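Long-range contact in aspartate aminotransferase (Giardia lamblia, PDB 3MEB), which probably interconverts L-aspartate and 2-oxoglutarate with oxaloacetate and L-glutamate, as a homodimeric enzyme dependent on pyridoxal 5'-phosphate: residues Ala222-Leu227 against Arg260-Ala265. Numbering follows the deposited sequence. Where two conformers were deposited one is given.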
loop_
_atom_site.group_PDB
_atom_site.type_symbol
_atom_site.label_atom_id
_atom_site.label_comp_id
_atom_site.label_asym_id
_atom_site.label_seq_id
_atom_site.Cartn_x
_atom_site.Cartn_y
_atom_site.Cartn_z
ATOM N N ALA A 222 -22.409 6.297 28.124
ATOM C CA ALA A 222 -23.201 5.389 28.953
ATOM C C ALA A 222 -23.462 4.047 28.252
ATOM O O ALA A 222 -23.443 2.998 28.886
ATOM C CB ALA A 222 -24.559 6.064 29.382
ATOM N N GLN A 223 -23.755 4.109 26.958
ATOM C CA GLN A 223 -23.983 2.898 26.165
ATOM C C GLN A 223 -22.705 2.078 26.031
ATOM O O GLN A 223 -22.712 0.859 26.213
ATOM C CB GLN A 223 -24.604 3.246 24.820
ATOM C CG GLN A 223 -26.039 3.797 25.017
ATOM C CD GLN A 223 -26.679 4.300 23.742
ATOM O OE1 GLN A 223 -26.016 4.874 22.897
ATOM N NE2 GLN A 223 -27.995 4.083 23.606
ATOM N N TRP A 224 -21.600 2.738 25.778
ATOM C CA TRP A 224 -20.303 2.017 25.739
ATOM C C TRP A 224 -20.050 1.310 27.066
ATOM O O TRP A 224 -19.626 0.158 27.067
ATOM C CB TRP A 224 -19.138 2.963 25.454
ATOM C CG TRP A 224 -18.937 3.358 24.026
ATOM C CD1 TRP A 224 -19.016 4.609 23.512
ATOM C CD2 TRP A 224 -18.545 2.507 22.949
ATOM N NE1 TRP A 224 -18.717 4.597 22.173
ATOM C CE2 TRP A 224 -18.428 3.313 21.800
ATOM C CE3 TRP A 224 -18.287 1.147 22.843
ATOM C CZ2 TRP A 224 -18.069 2.804 20.567
ATOM C CZ3 TRP A 224 -17.911 0.645 21.606
ATOM C CH2 TRP A 224 -17.812 1.466 20.489
ATOM N N LYS A 225 -20.338 1.974 28.188
ATOM C CA LYS A 225 -20.109 1.364 29.489
ATOM C C LYS A 225 -20.981 0.135 29.743
ATOM O O LYS A 225 -20.565 -0.759 30.463
ATOM C CB LYS A 225 -20.297 2.352 30.630
ATOM C CG LYS A 225 -19.190 3.350 30.720
ATOM C CD LYS A 225 -19.438 4.362 31.801
ATOM C CE LYS A 225 -18.472 5.533 31.683
ATOM N NZ LYS A 225 -17.797 5.799 32.980
ATOM N N GLU A 226 -22.166 0.092 29.137
ATOM C CA GLU A 226 -23.027 -1.094 29.197
ATOM C C GLU A 226 -22.473 -2.272 28.376
ATOM O O GLU A 226 -22.684 -3.420 28.736
ATOM C CB GLU A 226 -24.420 -0.775 28.680
ATOM C CG GLU A 226 -25.323 0.020 29.638
ATOM C CD GLU A 226 -26.768 -0.085 29.225
ATOM O OE1 GLU A 226 -27.351 0.928 28.844
ATOM O OE2 GLU A 226 -27.306 -1.201 29.215
ATOM N N LEU A 227 -21.826 -1.973 27.260
ATOM C CA LEU A 227 -21.266 -3.007 26.385
ATOM C C LEU A 227 -20.039 -3.648 27.035
ATOM O O LEU A 227 -19.813 -4.859 26.895
ATOM C CB LEU A 227 -20.950 -2.461 24.983
ATOM C CG LEU A 227 -22.144 -2.005 24.147
ATOM C CD1 LEU A 227 -21.654 -1.354 22.844
ATOM C CD2 LEU A 227 -23.065 -3.160 23.823
ATOM N N ARG A 260 -9.966 3.453 24.779
ATOM C CA ARG A 260 -9.190 3.501 26.037
ATOM C C ARG A 260 -9.893 2.765 27.198
ATOM O O ARG A 260 -9.241 1.989 27.929
ATOM C CB ARG A 260 -8.807 4.941 26.402
ATOM C CG ARG A 260 -7.846 5.549 25.366
ATOM C CD ARG A 260 -7.339 6.900 25.775
ATOM N NE ARG A 260 -6.809 7.659 24.649
ATOM C CZ ARG A 260 -6.215 8.851 24.765
ATOM N NH1 ARG A 260 -6.057 9.411 25.941
ATOM N NH2 ARG A 260 -5.791 9.499 23.711
ATOM N N MET A 261 -11.203 2.981 27.332
ATOM C CA MET A 261 -12.007 2.282 28.338
ATOM C C MET A 261 -11.990 0.772 28.171
ATOM O O MET A 261 -11.843 0.038 29.138
ATOM C CB MET A 261 -13.460 2.758 28.313
ATOM C CG MET A 261 -14.303 2.060 29.368
ATOM S SD MET A 261 -15.959 2.689 29.530
ATOM C CE MET A 261 -16.594 2.366 27.881
ATOM N N PHE A 262 -12.148 0.301 26.945
ATOM C CA PHE A 262 -12.124 -1.134 26.676
ATOM C C PHE A 262 -10.761 -1.722 27.042
ATOM O O PHE A 262 -10.699 -2.763 27.686
ATOM C CB PHE A 262 -12.467 -1.422 25.211
ATOM C CG PHE A 262 -13.943 -1.588 24.932
ATOM C CD1 PHE A 262 -14.914 -0.940 25.672
ATOM C CD2 PHE A 262 -14.360 -2.360 23.849
ATOM C CE1 PHE A 262 -16.280 -1.126 25.377
ATOM C CE2 PHE A 262 -15.714 -2.535 23.561
ATOM C CZ PHE A 262 -16.678 -1.912 24.341
ATOM N N VAL A 263 -9.680 -1.056 26.638
ATOM C CA VAL A 263 -8.321 -1.541 26.919
ATOM C C VAL A 263 -8.026 -1.550 28.439
ATOM O O VAL A 263 -7.467 -2.507 28.973
ATOM C CB VAL A 263 -7.264 -0.711 26.160
ATOM C CG1 VAL A 263 -5.849 -1.044 26.664
ATOM C CG2 VAL A 263 -7.350 -0.970 24.639
ATOM N N ASP A 264 -8.381 -0.472 29.128
ATOM C CA ASP A 264 -8.164 -0.340 30.561
ATOM C C ASP A 264 -8.938 -1.403 31.342
ATOM O O ASP A 264 -8.475 -1.836 32.389
ATOM C CB ASP A 264 -8.554 1.064 31.048
ATOM C CG ASP A 264 -7.500 2.119 30.724
ATOM O OD1 ASP A 264 -6.367 1.762 30.306
ATOM O OD2 ASP A 264 -7.801 3.315 30.901
ATOM N N ALA A 265 -10.095 -1.819 30.830
ATOM C CA ALA A 265 -10.873 -2.902 31.425
ATOM C C ALA A 265 -10.390 -4.325 31.076
ATOM O O ALA A 265 -10.942 -5.299 31.602
ATOM C CB ALA A 265 -12.328 -2.745 31.052
#
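W224 and F262 meet at almost a right angle, their planes turned 88° apart in an offset edge-to-face pair with the indole edge directed at the phenyl face. The six-membered ring of W224 lies 5.5 Å, centre to centre, from the F262 ring, and the closest atoms are CE3 of W224 and CZ of F262 at 3.8 Å. Two wide, flat groups suit this place because the helices run side by side and the axes of the two segments approach to 10.6 Å, a spacing that large side chains can span.

M261 fills the part of the gap nearer the surface. In one of its two modelled conformers, CG is anti to the backbone N (chi1 -179°) and the chain stays extended until it bends at chi3, which lays CE 3.6 Å from CB of W224. In that conformer SD meets CG of K225 at 3.5 Å, the two side chains crossing. An unbranched, flexible methionine can thread between such neighbours, while K225 offers its CG methylene to the sulfur although its CB points away. L227 adds a looser touch, its CB 4.4 Å from CZ of F262 at the ring edge.

Farther out, F219 and F207 each meet W224 edge-to-face, and F240 packs against F262. F207 and F240 belong to neighbouring parallel strands, so the aromatic cluster packs helices 221-234 and 257-264 against the mixed sheet of the large, cofactor-binding domain of this fold-type I aminotransferase. With no hydrogen bond or salt bridge between the two segments, the fit of apolar surfaces, rather than charge, probably holds them together.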